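PDB 2P2U: host-nuclease inhibitor protein Gam, putative from Desulfovibrio vulgaris, which probably binds double-stranded DNA and may act as a host-nuclease inhibitor. Local coordinates for residues A[71-76]-A[93-98]. Numbering follows the deposited sequence.
Sequences FATLNK and IGFRLS
The phenyl ring of Phe95 carries the aliphatic and charged end of Lys76 over one face, while the carbonyl oxygen of Ala72 and the methyl CG2 of Thr73 meet its edge close to the ring plane. This cation-pi contact joins the C-terminal end of the long helix 15-74, with the short helix 76-79 that follows, to strand 91-103 of this Gam-like protein. Lys76 NZ stands 4.3 Å from the centroid of the Phe95 ring and 12° off its normal, so the ammonium group faces the pi cloud almost squarely. Lys76 CE makes a CH-pi contact 3.9 Å from the centroid of the Phe95 ring. The lysine reaches this position with CG anti to its own backbone N (chi1 -173°); from Lys76 CG, 3.6 Å from Phe95 CE2, the extended chain runs to CE over the ring centre. At the ring edge, Thr73 CG2 meets Phe95 CZ at 3.9 Å, the two side chains crossing at about a right angle, and Ala72 O lies 3.9 Å from Phe95 CE2, the carbonyl oxygen facing the slightly electropositive C-H edge. Phe80 packs edge-to-face with the same aromatic ring. Ile93 forms a smaller apolar patch with the helix, also touched by Met79 and Phe80. Between Ile93 and Phe95, Gly94 adopts a positive phi (134°), a conformation in which a CB would be jammed against the carbonyl O of Ile93. Residues 95-98 pair antiparallel with a strand of the second subunit, placing the contact beside the dimer interface, and Lys76 NZ has a long, weak ion pair with Asp155 of that subunit. In the apolar patch, Ala72 CB approaches Ile93 CD1 to 4.2 Å.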
# COMPACT_ATOMS: atom_id res chain seq x y z
N PHE A 71 36.94 -3.06 11.96
CA PHE A 71 38.27 -2.92 11.31
C PHE A 71 38.47 -1.57 10.67
O PHE A 71 39.48 -0.95 10.92
CB PHE A 71 38.52 -4.03 10.27
CG PHE A 71 39.64 -3.73 9.28
CD1 PHE A 71 40.97 -3.93 9.61
CD2 PHE A 71 39.37 -3.23 8.02
CE1 PHE A 71 41.96 -3.66 8.71
CE2 PHE A 71 40.38 -2.96 7.12
CZ PHE A 71 41.66 -3.17 7.48
N ALA A 72 37.52 -1.11 9.84
CA ALA A 72 37.66 0.20 9.19
C ALA A 72 37.59 1.39 10.15
O ALA A 72 38.28 2.38 9.90
CB ALA A 72 36.66 0.39 8.07
N THR A 73 36.78 1.30 11.22
CA THR A 73 36.84 2.34 12.28
C THR A 73 38.16 2.28 13.13
O THR A 73 39.06 3.13 12.94
CB THR A 73 35.53 2.52 13.18
OG1 THR A 73 35.67 1.78 14.39
CG2 THR A 73 34.23 2.11 12.48
N LEU A 74 38.30 1.30 14.04
CA LEU A 74 39.60 1.07 14.71
C LEU A 74 40.85 1.51 13.91
O LEU A 74 41.81 1.90 14.52
CB LEU A 74 39.79 -0.38 15.17
CG LEU A 74 39.08 -1.04 16.40
CD1 LEU A 74 39.74 -2.42 16.73
CD2 LEU A 74 38.94 -0.18 17.70
N ASN A 75 40.83 1.44 12.58
CA ASN A 75 41.98 1.78 11.73
C ASN A 75 41.78 3.07 10.90
O ASN A 75 42.44 3.29 9.88
CB ASN A 75 42.30 0.61 10.79
CG ASN A 75 43.28 -0.40 11.38
OD1 ASN A 75 44.49 -0.31 11.15
ND2 ASN A 75 42.76 -1.36 12.15
N LYS A 76 40.87 3.91 11.36
CA LYS A 76 40.23 4.92 10.50
C LYS A 76 41.15 6.02 9.97
O LYS A 76 41.19 6.27 8.75
CB LYS A 76 39.01 5.56 11.21
CG LYS A 76 38.19 6.49 10.28
CD LYS A 76 37.24 7.42 11.18
CE LYS A 76 36.40 8.28 10.03
NZ LYS A 76 35.18 8.80 10.90
N ILE A 93 35.04 0.30 0.19
CA ILE A 93 34.58 0.58 1.53
C ILE A 93 34.90 2.02 1.84
O ILE A 93 35.38 2.74 0.97
CB ILE A 93 35.17 -0.30 2.59
CG1 ILE A 93 36.68 -0.10 2.64
CG2 ILE A 93 34.78 -1.70 2.36
CD1 ILE A 93 37.29 -0.52 3.97
N GLY A 94 34.64 2.41 3.09
CA GLY A 94 34.73 3.82 3.51
C GLY A 94 33.62 4.47 4.36
O GLY A 94 32.76 3.80 4.97
N PHE A 95 33.69 5.81 4.36
CA PHE A 95 32.85 6.67 5.22
C PHE A 95 32.16 7.79 4.45
O PHE A 95 32.82 8.51 3.70
CB PHE A 95 33.70 7.27 6.29
CG PHE A 95 34.06 6.31 7.36
CD1 PHE A 95 33.16 6.03 8.40
CD2 PHE A 95 35.29 5.69 7.36
CE1 PHE A 95 33.52 5.14 9.45
CE2 PHE A 95 35.65 4.80 8.39
CZ PHE A 95 34.78 4.52 9.43
N ARG A 96 30.84 7.90 4.59
CA ARG A 96 30.12 8.95 3.87
C ARG A 96 29.37 9.87 4.81
O ARG A 96 28.97 9.44 5.90
CB ARG A 96 29.19 8.36 2.82
CG ARG A 96 29.01 9.33 1.61
CD ARG A 96 28.02 8.81 0.50
NE ARG A 96 27.13 7.71 0.92
CZ ARG A 96 27.11 6.49 0.36
NH1 ARG A 96 27.95 6.23 -0.66
NH2 ARG A 96 26.27 5.55 0.79
N LEU A 97 29.18 11.12 4.40
CA LEU A 97 28.41 12.11 5.20
C LEU A 97 26.99 12.23 4.72
O LEU A 97 26.75 12.62 3.59
CB LEU A 97 29.05 13.51 5.20
CG LEU A 97 30.16 13.71 6.26
CD1 LEU A 97 30.64 15.16 6.31
CD2 LEU A 97 29.73 13.20 7.65
N SER A 98 26.05 11.83 5.57
CA SER A 98 24.64 11.98 5.28
C SER A 98 24.05 12.91 6.34
O SER A 98 24.12 12.66 7.56
CB SER A 98 23.92 10.62 5.27
OG SER A 98 23.99 9.94 6.53